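Local coordinates for protein N-acetylgalactosaminyltransferase 7 (Homo sapiens, PDB 6IWR) that is a glycosyltransferase that joins a GT-A-type domain to a ricin-type beta-trefoil lectin domain in one chain, at residues 296-300 against 413-417; 305-311 against 459-465; 419-425 against 467-471; 506-510 against 520-524. All coordinates share one frame; numbering follows the deposited sequence.

Interaction 1 of 4, residues 296-300 against 413-417; sequences WDWSM and WDEYK
One face of the Trp413 indole takes the edge of Trp298 in an offset edge-to-face pair, the planes of the two six-membered rings inclined at 78°. Trp298 CE3 comes to 3.3 Å from Trp413 CZ3, and Trp298 CZ3 lies over that same face. At the edge of Trp413, Asp297 O lies near the ring plane, 4.4 Å from CH2. Trp296 meets the benzo end of Trp413 obliquely, its NE1 3.8 Å from Trp413 CZ2, and Met300 also arrives obliquely, with CE 3.6 Å from that CZ2. Met300 reaches there because CG is anti to the backbone N (chi1 -161°) and the chain bends only at its last torsion. Tyr416 joins through CD2, 3.8 Å from Trp298 CZ3. Phe450 stacks on Trp413, extending the aromatic group toward helix 450-457.

Asp297 to Met300 form a type I turn, closed by Met300 N to Asp297 O at 2.8 Å. Asp297 OD1 accepts from Ser299 N and Ser299 OG, both on one face of the carboxylate. The result is a buried aromatic cluster beside an Asx turn, by which the tip of the 292-306 beta hairpin of the GT-A part seats on the link between helices 400-412 and 417-423.

Interaction 2 of 4, residues 305-311 against 459-465; sequences VPLTPQE and YDITSHY
Tyr459 and Thr308 approach from opposite directions, and the phenol OH ends between two polar side chains near the plane of its ring. Thr308 OG1 donates to Tyr459 OH at 2.7 Å, and Tyr459 OH donates in turn to Glu311 OE2 at 2.8 Å. The Glu311 carboxylate lies within 13° of the ring plane and uses the anti lone pair of OE2. Glu311 N closes the circuit by donating to Thr308 OG1 at 3.1 Å, the N-cap bond of the helix that follows. Tyr459 CG lies between the backbone N and carbonyl carbon (chi1 55°), which brings the phenol to the start of that helix. Gln310 slides past the ring in the opposite sense, its CD 3.8 Å from Tyr459 CE1.

Asp460 crosses Thr308 at about a right angle, with OD2 3.1 Å from Thr308 CG2 and also close to Val305 CG2; its OD1 forms a salt bridge with Arg293. Farther along, Val305 CG1 sits over one face of the His464 imidazole, 26° off the ring normal, in a CH-pi contact. Pro306 CD meets that imidazole obliquely, 3.9 Å from CE1. Val305 CG1 also lies at the edge of Tyr465, 4.2 Å from CE2.

The loop following helix 450-457 thus lies along the end of strand 302-306 and the start of helix 309-313. Strand 292-296, paired with 302-306, supplies Arg293, and Arg323 makes a salt bridge with Glu311 OE2.

Interaction 3 of 4, residues 419-425 against 467-471; sequences YFYASRP and LPPKN
Tyr419, Ala422 and Pro425 pack against Leu467, Pro468 and Asn471 in a surface contact where helix 417-423 and its exit meet the extended, proline-containing connection to the lectin domain. The contact is mostly apolar and runs in sequence order on both sides; by CA positions, Tyr419 pairs with Pro468 and Ala422 with Lys470.

Leu467 rides over one face of the Tyr419 phenol. Its CG stands over the ring centre, 3.6 Å from the centroid and 13° off the normal, a CH-pi contact. The next residue, Pro468, approaches obliquely with CD 3.6 Å from Tyr419 CD1, and its CG lies 3.7 Å from Ser423 OG. Tyr419 reaches both because CG is anti to the carbonyl carbon (chi1 -57°), which sets the ring obliquely across Leu467 and Pro468. Ser423 OG bonds back to Tyr419 O, which also accepts the helical bond from Ser423 N; the two donors come from opposite faces of the carbonyl. One turn on from Tyr419, Ala422 CB lies 3.6 Å from Pro469 O.

At the helix end the polar tie is the Asn471 amide: ND2 donates to Ala422 O at 2.9 Å, with a bent N-H...O angle of 143°, and passes beside Pro425 CG. Pro425 and Asn471 also touch Arg512 of the lectin strand 511-514, and Lys470 shares a backbone bond with Glu515. Asn471 opens strand 471-474, which pairs with strand 511-514, so the arrangement is an interdomain junction in which the last turn of a helix is met by the segment entering the beta-trefoil.

Interaction 4 of 4, residues 506-510 against 520-524; sequences GGNQL and MQYDQ
Gln521 brings the NE2 end of its amide up to the carbonyl oxygens of Asn508 and Leu510, within the ricin-type beta-trefoil domain. Its chain is extended, with CG anti to the backbone N (chi1 177°), and this carries the amide from the end of strand 519-521 to the loop that precedes strand 511-514. NE2 donates twice: to Asn508 O at 2.9 Å and to Leu510 O at 3.1 Å. The second bond is the straighter, with an N-H...O angle of 169°. Both oxygens lie close to the plane of the Gln521 amide, which fixes the rotation of that group, yet the donor stands above the carbonyl plane of Asn508 and is only tilted from that of Leu510. The two bonds thus grip both sides of Gln509 in the loop.

Gln509, Leu510 and Phe511 match the Gln-X-Trp pattern of ricin-type repeats, with phenylalanine in the tryptophan position. As in such repeats, the Gln509 side chain turns inward and is held by Pro501 O and His503 N. Gly506 O receives Gln509 N, at 2.9 Å, in the same tight loop.

The partner segment is a beta hairpin bend: Gln521 to Gln524 form a type II' turn, with Gln521 and Gln524 exchanging backbone bonds in both directions. Tyr522, the first corner residue, reaches back to the loop with its phenol, where its OH lies 3.5 Å from Gly507 C. Asn508 ND2 sits at the edge of the Tyr522 ring, near its plane and 2.9 Å from OH, while the amide stands almost perpendicular to the ring, at 81°.

How the interactions relate
Interactions 1, 2 and 3 form a continuous patch that leads from the GT-A part toward the lectin domain. Interactions 1 and 3 have centres 9 Å apart and join through a probable hydrogen bond from Arg424 NH1 to Ser299 O (2.9 Å), while Leu467 CD1 packs on Trp298. Interaction 2, with its centre 16 Å from that of interaction 1, is tied to it by Trp298 NE1 and Tyr465 O, 2.8 Å apart. Thr462 CG2 meets Leu467 CD1 where interactions 2 and 3 touch. Interaction 4 lies inside the lectin domain, about 5 Å from interaction 3 between nearest atoms; Arg512 links them, since its NH1 bonds Tyr522 O and its side chain touches Asn471.

Interaction 1 of 4, residues 296-300 against 413-417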
# COMPACT_ATOMS: atom_id res chain seq x y z
N TRP A 296 8.13 18.21 15.05
CA TRP A 296 6.99 18.21 14.16
C TRP A 296 7.36 19.02 12.93
O TRP A 296 8.27 19.84 12.98
CB TRP A 296 5.76 18.81 14.85
CG TRP A 296 6.02 20.19 15.31
CD1 TRP A 296 5.88 21.33 14.58
CD2 TRP A 296 6.51 20.59 16.60
NE1 TRP A 296 6.25 22.42 15.33
CE2 TRP A 296 6.64 22.00 16.57
CE3 TRP A 296 6.85 19.90 17.76
CZ2 TRP A 296 7.10 22.74 17.67
CZ3 TRP A 296 7.31 20.62 18.85
CH2 TRP A 296 7.42 22.03 18.80
N ASP A 297 6.66 18.77 11.83
CA ASP A 297 6.69 19.66 10.67
C ASP A 297 5.49 20.60 10.78
O ASP A 297 4.69 20.51 11.71
CB ASP A 297 6.73 18.84 9.37
CG ASP A 297 5.40 18.14 9.04
OD1 ASP A 297 4.34 18.54 9.57
OD2 ASP A 297 5.42 17.17 8.23
N TRP A 298 5.32 21.50 9.82
CA TRP A 298 4.34 22.57 9.96
C TRP A 298 2.93 22.17 9.53
O TRP A 298 2.01 23.00 9.59
CB TRP A 298 4.85 23.80 9.22
CG TRP A 298 6.16 24.12 9.82
CD1 TRP A 298 7.40 23.87 9.30
CD2 TRP A 298 6.38 24.63 11.14
NE1 TRP A 298 8.38 24.24 10.20
CE2 TRP A 298 7.77 24.70 11.34
CE3 TRP A 298 5.52 25.03 12.18
CZ2 TRP A 298 8.33 25.17 12.51
CZ3 TRP A 298 6.08 25.51 13.35
CH2 TRP A 298 7.47 25.56 13.51
N SER A 299 2.73 20.91 9.13
CA SER A 299 1.41 20.30 9.11
C SER A 299 1.09 19.64 10.44
O SER A 299 -0.03 19.13 10.62
CB SER A 299 1.31 19.27 7.98
OG SER A 299 2.55 18.65 7.78
N MET A 300 2.04 19.67 11.37
CA MET A 300 1.91 19.12 12.71
C MET A 300 1.95 17.60 12.71
O MET A 300 1.33 16.95 13.56
CB MET A 300 0.65 19.62 13.42
CG MET A 300 0.75 19.45 14.92
SD MET A 300 -0.64 20.01 15.92
CE MET A 300 -0.09 21.60 16.49
N TRP A 413 0.10 28.46 18.90
CA TRP A 413 1.16 28.77 17.94
C TRP A 413 1.28 30.24 17.59
O TRP A 413 2.19 30.60 16.83
CB TRP A 413 0.95 28.00 16.63
CG TRP A 413 1.39 26.58 16.63
CD1 TRP A 413 1.47 25.74 17.72
CD2 TRP A 413 1.81 25.81 15.49
NE1 TRP A 413 1.92 24.49 17.32
CE2 TRP A 413 2.12 24.51 15.96
CE3 TRP A 413 1.95 26.09 14.13
CZ2 TRP A 413 2.58 23.49 15.11
CZ3 TRP A 413 2.40 25.09 13.29
CH2 TRP A 413 2.70 23.80 13.78
N ASP A 414 0.39 31.10 18.08
CA ASP A 414 0.45 32.52 17.75
C ASP A 414 0.69 32.76 16.26
O ASP A 414 -0.03 32.22 15.41
CB ASP A 414 1.54 33.23 18.53
CG ASP A 414 1.46 32.97 20.01
OD1 ASP A 414 0.34 32.69 20.50
OD2 ASP A 414 2.52 33.02 20.69
N GLU A 415 1.71 33.57 15.95
CA GLU A 415 1.95 34.00 14.59
C GLU A 415 2.29 32.78 13.75
O GLU A 415 2.16 32.79 12.52
CB GLU A 415 3.07 35.05 14.51
CG GLU A 415 4.30 34.81 15.39
CD GLU A 415 4.39 35.80 16.54
OE1 GLU A 415 5.53 36.21 16.91
OE2 GLU A 415 3.32 36.19 17.06
N TYR A 416 2.72 31.71 14.41
CA TYR A 416 3.07 30.53 13.65
C TYR A 416 1.87 29.83 13.05
O TYR A 416 2.07 28.95 12.21
CB TYR A 416 3.88 29.56 14.50
CG TYR A 416 5.32 29.98 14.64
CD1 TYR A 416 5.67 31.10 15.41
CD2 TYR A 416 6.32 29.28 13.98
CE1 TYR A 416 7.00 31.49 15.52
CE2 TYR A 416 7.64 29.66 14.08
CZ TYR A 416 7.98 30.77 14.85
OH TYR A 416 9.30 31.16 14.95
N LYS A 417 0.63 30.20 13.42
CA LYS A 417 -0.51 29.58 12.76
C LYS A 417 -0.41 29.72 11.24
O LYS A 417 -0.78 28.79 10.52
CB LYS A 417 -1.86 30.11 13.27
CG LYS A 417 -2.11 31.61 13.28
CD LYS A 417 -3.47 31.92 13.93
CE LYS A 417 -3.35 32.50 15.36
NZ LYS A 417 -4.51 33.42 15.66

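Interaction 2 of 4, residues 305-311 against 459-465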
# COMPACT_ATOMS: atom_id res chain seq x y z
N VAL A 305 14.15 14.29 15.79
CA VAL A 305 15.42 14.85 15.32
C VAL A 305 16.50 14.49 16.32
O VAL A 305 16.22 14.29 17.51
CB VAL A 305 15.34 16.37 15.10
CG1 VAL A 305 14.20 16.73 14.14
CG2 VAL A 305 15.21 17.09 16.45
N PRO A 306 17.75 14.39 15.89
CA PRO A 306 18.81 13.95 16.82
C PRO A 306 18.98 14.93 17.97
O PRO A 306 18.72 16.13 17.84
CB PRO A 306 20.05 13.90 15.93
CG PRO A 306 19.75 14.87 14.83
CD PRO A 306 18.28 14.74 14.57
N LEU A 307 19.44 14.41 19.10
CA LEU A 307 19.77 15.27 20.24
C LEU A 307 20.89 16.24 19.86
O LEU A 307 21.85 15.87 19.18
CB LEU A 307 20.18 14.42 21.45
CG LEU A 307 20.53 15.19 22.72
CD1 LEU A 307 19.32 15.88 23.29
CD2 LEU A 307 21.11 14.24 23.74
N THR A 308 20.76 17.47 20.29
CA THR A 308 21.62 18.51 19.76
C THR A 308 22.89 18.67 20.60
O THR A 308 22.94 18.27 21.77
CB THR A 308 20.89 19.83 19.77
OG1 THR A 308 20.58 20.13 21.14
CG2 THR A 308 19.63 19.77 18.95
N PRO A 309 23.93 19.28 20.03
CA PRO A 309 25.09 19.65 20.86
C PRO A 309 24.77 20.69 21.92
O PRO A 309 25.34 20.63 23.02
CB PRO A 309 26.11 20.16 19.83
CG PRO A 309 25.39 20.22 18.51
CD PRO A 309 24.24 19.28 18.59
N GLN A 310 23.88 21.64 21.64
CA GLN A 310 23.48 22.61 22.66
C GLN A 310 22.98 21.91 23.92
O GLN A 310 23.33 22.29 25.04
CB GLN A 310 22.38 23.55 22.13
CG GLN A 310 22.73 24.37 20.90
CD GLN A 310 22.57 23.59 19.61
OE1 GLN A 310 22.32 22.38 19.62
NE2 GLN A 310 22.73 24.27 18.49
N GLU A 311 22.12 20.90 23.76
CA GLU A 311 21.59 20.23 24.94
C GLU A 311 22.67 19.46 25.67
O GLU A 311 22.64 19.36 26.91
CB GLU A 311 20.43 19.31 24.54
CG GLU A 311 19.23 20.05 23.98
CD GLU A 311 18.58 20.96 25.01
OE1 GLU A 311 18.47 20.55 26.19
OE2 GLU A 311 18.16 22.08 24.63
N TYR A 459 14.67 25.38 19.12
CA TYR A 459 15.61 26.06 18.23
C TYR A 459 16.15 25.18 17.09
O TYR A 459 16.81 25.72 16.20
CB TYR A 459 16.77 26.58 19.08
CG TYR A 459 17.38 25.44 19.87
CD1 TYR A 459 18.26 24.56 19.27
CD2 TYR A 459 17.03 25.21 21.20
CE1 TYR A 459 18.79 23.51 19.96
CE2 TYR A 459 17.56 24.15 21.90
CZ TYR A 459 18.45 23.30 21.26
OH TYR A 459 19.00 22.22 21.93
N ASP A 460 15.92 23.87 17.08
CA ASP A 460 16.48 23.03 16.01
C ASP A 460 15.46 22.60 14.97
O ASP A 460 15.87 22.05 13.94
CB ASP A 460 17.16 21.77 16.56
CG ASP A 460 16.35 21.08 17.64
OD1 ASP A 460 15.39 21.71 18.13
OD2 ASP A 460 16.68 19.93 18.02
N ILE A 461 14.17 22.84 15.17
CA ILE A 461 13.18 22.25 14.27
C ILE A 461 13.29 22.84 12.87
O ILE A 461 13.30 22.10 11.87
CB ILE A 461 11.77 22.42 14.84
CG1 ILE A 461 11.60 21.48 16.03
CG2 ILE A 461 10.73 22.21 13.72
CD1 ILE A 461 10.34 21.71 16.82
N THR A 462 13.33 24.17 12.75
CA THR A 462 13.32 24.73 11.40
C THR A 462 14.56 24.35 10.62
O THR A 462 14.58 24.47 9.39
CB THR A 462 13.20 26.24 11.42
OG1 THR A 462 14.37 26.79 12.04
CG2 THR A 462 11.95 26.65 12.18
N SER A 463 15.59 23.87 11.31
CA SER A 463 16.76 23.37 10.62
C SER A 463 16.52 21.98 10.03
O SER A 463 17.29 21.55 9.16
CB SER A 463 17.95 23.39 11.57
OG SER A 463 18.48 22.11 11.77
N HIS A 464 15.46 21.28 10.42
CA HIS A 464 15.12 20.00 9.81
C HIS A 464 13.82 20.05 9.02
O HIS A 464 13.67 19.29 8.06
CB HIS A 464 14.99 18.90 10.87
CG HIS A 464 16.27 18.54 11.54
ND1 HIS A 464 17.12 17.58 11.05
CD2 HIS A 464 16.85 19.01 12.67
CE1 HIS A 464 18.18 17.47 11.84
NE2 HIS A 464 18.03 18.33 12.83
N TYR A 465 12.88 20.90 9.42
CA TYR A 465 11.62 21.12 8.72
C TYR A 465 11.47 22.63 8.57
O TYR A 465 10.94 23.31 9.46
CB TYR A 465 10.46 20.45 9.46
CG TYR A 465 10.73 18.97 9.63
CD1 TYR A 465 10.46 18.10 8.61
CD2 TYR A 465 11.34 18.48 10.77
CE1 TYR A 465 10.74 16.76 8.71
CE2 TYR A 465 11.62 17.12 10.90
CZ TYR A 465 11.32 16.26 9.86
OH TYR A 465 11.59 14.90 9.94

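Interaction 3 of 4, residues 419-425 against 467-471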
# COMPACT_ATOMS: atom_id res chain seq x y z
N TYR A 419 2.10 29.36 9.31
CA TYR A 419 2.82 28.23 8.71
C TYR A 419 1.93 26.99 8.65
O TYR A 419 1.97 26.25 7.67
CB TYR A 419 4.11 27.97 9.48
CG TYR A 419 4.99 29.19 9.52
CD1 TYR A 419 5.49 29.72 8.35
CD2 TYR A 419 5.28 29.84 10.72
CE1 TYR A 419 6.25 30.84 8.34
CE2 TYR A 419 6.06 30.97 10.73
CZ TYR A 419 6.55 31.47 9.53
OH TYR A 419 7.33 32.60 9.50
N PHE A 420 1.12 26.75 9.68
CA PHE A 420 0.26 25.58 9.65
C PHE A 420 -0.77 25.69 8.52
O PHE A 420 -1.05 24.70 7.82
CB PHE A 420 -0.43 25.40 11.00
CG PHE A 420 -1.42 24.28 11.00
CD1 PHE A 420 -1.01 22.96 11.10
CD2 PHE A 420 -2.76 24.55 10.85
CE1 PHE A 420 -1.94 21.93 11.07
CE2 PHE A 420 -3.69 23.53 10.80
CZ PHE A 420 -3.28 22.23 10.91
N TYR A 421 -1.33 26.89 8.32
CA TYR A 421 -2.33 27.12 7.28
C TYR A 421 -1.75 27.10 5.86
O TYR A 421 -2.45 26.70 4.93
CB TYR A 421 -3.05 28.43 7.57
CG TYR A 421 -3.98 28.34 8.77
CD1 TYR A 421 -4.75 27.20 8.98
CD2 TYR A 421 -4.09 29.39 9.67
CE1 TYR A 421 -5.59 27.10 10.06
CE2 TYR A 421 -4.93 29.30 10.76
CZ TYR A 421 -5.69 28.15 10.95
OH TYR A 421 -6.54 28.05 12.03
N ALA A 422 -0.48 27.51 5.69
CA ALA A 422 0.20 27.29 4.42
C ALA A 422 0.40 25.80 4.13
O ALA A 422 0.29 25.38 2.97
CB ALA A 422 1.56 27.99 4.41
N SER A 423 0.67 25.00 5.17
CA SER A 423 0.80 23.56 4.96
C SER A 423 -0.54 22.91 4.72
O SER A 423 -0.64 22.00 3.89
CB SER A 423 1.50 22.91 6.15
OG SER A 423 2.74 23.52 6.41
N ARG A 424 -1.59 23.34 5.42
CA ARG A 424 -2.92 22.74 5.32
C ARG A 424 -3.94 23.85 5.13
O ARG A 424 -4.72 24.16 6.04
CB ARG A 424 -3.22 21.89 6.55
CG ARG A 424 -2.07 20.98 6.92
CD ARG A 424 -2.36 20.09 8.13
NE ARG A 424 -3.05 18.89 7.69
CZ ARG A 424 -2.67 17.66 7.99
NH1 ARG A 424 -1.61 17.45 8.78
NH2 ARG A 424 -3.38 16.63 7.52
N PRO A 425 -3.98 24.47 3.95
CA PRO A 425 -4.98 25.52 3.74
C PRO A 425 -6.37 24.97 3.87
O PRO A 425 -7.26 25.72 4.28
CB PRO A 425 -4.71 26.02 2.32
CG PRO A 425 -3.63 25.13 1.79
CD PRO A 425 -3.45 23.97 2.67
N LEU A 467 10.48 26.49 7.61
CA LEU A 467 9.20 27.19 7.51
C LEU A 467 8.72 27.17 6.06
O LEU A 467 9.52 27.44 5.16
CB LEU A 467 9.34 28.62 7.99
CG LEU A 467 9.12 28.92 9.48
CD1 LEU A 467 9.12 27.62 10.30
CD2 LEU A 467 10.11 29.96 10.03
N PRO A 468 7.45 26.87 5.79
CA PRO A 468 7.02 26.74 4.39
C PRO A 468 6.67 28.09 3.81
O PRO A 468 6.22 28.98 4.55
CB PRO A 468 5.78 25.85 4.50
CG PRO A 468 5.14 26.33 5.79
CD PRO A 468 6.34 26.59 6.72
N PRO A 469 6.87 28.29 2.51
CA PRO A 469 6.40 29.52 1.87
C PRO A 469 4.88 29.64 1.93
O PRO A 469 4.16 28.65 1.95
CB PRO A 469 6.89 29.39 0.42
CG PRO A 469 8.01 28.41 0.47
CD PRO A 469 7.67 27.46 1.59
N LYS A 470 4.41 30.89 1.95
CA LYS A 470 2.98 31.17 1.86
C LYS A 470 2.42 30.54 0.60
O LYS A 470 3.17 30.24 -0.34
CB LYS A 470 2.73 32.67 1.84
CG LYS A 470 3.00 33.35 3.16
CD LYS A 470 3.30 34.84 2.99
CE LYS A 470 4.79 35.10 3.16
NZ LYS A 470 5.10 36.51 3.53
N ASN A 471 1.11 30.31 0.54
CA ASN A 471 0.49 29.78 -0.67
C ASN A 471 0.09 30.92 -1.60
O ASN A 471 -0.33 31.98 -1.14
CB ASN A 471 -0.74 28.95 -0.35
CG ASN A 471 -0.39 27.62 0.27
OD1 ASN A 471 0.60 26.99 -0.11
ND2 ASN A 471 -1.20 27.18 1.24

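Interaction 4 of 4, residues 506-510 against 520-524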
# COMPACT_ATOMS: atom_id res chain seq x y z
N GLY A 506 -11.58 17.04 -1.86
CA GLY A 506 -10.21 17.26 -1.46
C GLY A 506 -9.31 16.04 -1.61
O GLY A 506 -9.32 15.35 -2.64
N GLY A 507 -8.52 15.78 -0.56
CA GLY A 507 -7.62 14.65 -0.51
C GLY A 507 -6.69 14.58 -1.70
O GLY A 507 -5.83 15.45 -1.88
N ASN A 508 -6.86 13.56 -2.53
CA ASN A 508 -5.97 13.35 -3.67
C ASN A 508 -6.29 14.24 -4.86
O ASN A 508 -5.54 14.22 -5.85
CB ASN A 508 -6.02 11.89 -4.11
CG ASN A 508 -5.41 10.95 -3.12
OD1 ASN A 508 -5.51 9.75 -3.29
ND2 ASN A 508 -4.76 11.47 -2.07
N GLN A 509 -7.39 15.00 -4.82
CA GLN A 509 -7.70 15.99 -5.84
C GLN A 509 -7.45 17.40 -5.36
O GLN A 509 -8.00 18.35 -5.92
CB GLN A 509 -9.14 15.84 -6.31
CG GLN A 509 -9.36 14.63 -7.16
CD GLN A 509 -10.75 14.59 -7.73
OE1 GLN A 509 -11.58 15.47 -7.46
NE2 GLN A 509 -11.02 13.57 -8.54
N LEU A 510 -6.61 17.56 -4.33
CA LEU A 510 -6.31 18.85 -3.72
C LEU A 510 -4.83 19.17 -3.91
O LEU A 510 -3.97 18.31 -3.71
CB LEU A 510 -6.63 18.81 -2.23
CG LEU A 510 -6.60 20.15 -1.53
CD1 LEU A 510 -8.02 20.69 -1.52
CD2 LEU A 510 -6.01 20.03 -0.11
N MET A 520 2.24 21.43 -4.88
CA MET A 520 2.31 20.41 -3.85
C MET A 520 1.01 19.73 -3.48
O MET A 520 -0.03 20.34 -3.45
CB MET A 520 2.93 21.03 -2.61
CG MET A 520 4.38 21.39 -2.80
SD MET A 520 5.01 22.48 -1.54
CE MET A 520 5.26 21.32 -0.23
N GLN A 521 1.09 18.44 -3.20
CA GLN A 521 0.06 17.70 -2.51
C GLN A 521 0.74 17.09 -1.31
O GLN A 521 1.75 16.43 -1.45
CB GLN A 521 -0.51 16.59 -3.39
CG GLN A 521 -1.55 15.71 -2.73
CD GLN A 521 -2.27 14.81 -3.70
OE1 GLN A 521 -1.85 13.70 -3.95
NE2 GLN A 521 -3.35 15.29 -4.25
N TYR A 522 0.21 17.30 -0.12
CA TYR A 522 0.85 16.76 1.07
C TYR A 522 2.29 17.27 1.18
O TYR A 522 2.53 18.46 1.21
CB TYR A 522 0.77 15.23 1.13
CG TYR A 522 -0.59 14.66 0.92
CD1 TYR A 522 -1.66 15.04 1.70
CD2 TYR A 522 -0.81 13.73 -0.07
CE1 TYR A 522 -2.90 14.51 1.50
CE2 TYR A 522 -2.05 13.20 -0.27
CZ TYR A 522 -3.09 13.59 0.51
OH TYR A 522 -4.33 13.05 0.30
N ASP A 523 3.24 16.36 1.29
CA ASP A 523 4.64 16.71 1.35
C ASP A 523 5.31 16.60 -0.01
O ASP A 523 6.49 16.88 -0.15
CB ASP A 523 5.35 15.83 2.39
CG ASP A 523 5.37 14.37 2.00
OD1 ASP A 523 4.31 13.82 1.67
OD2 ASP A 523 6.44 13.76 2.02
N GLN A 524 4.57 16.16 -1.01
CA GLN A 524 5.10 15.98 -2.35
C GLN A 524 4.97 17.20 -3.24
O GLN A 524 4.19 18.09 -2.98
CB GLN A 524 4.45 14.78 -3.03
CG GLN A 524 4.36 13.53 -2.17
CD GLN A 524 5.44 12.53 -2.47
OE1 GLN A 524 5.38 11.81 -3.45
NE2 GLN A 524 6.43 12.48 -1.62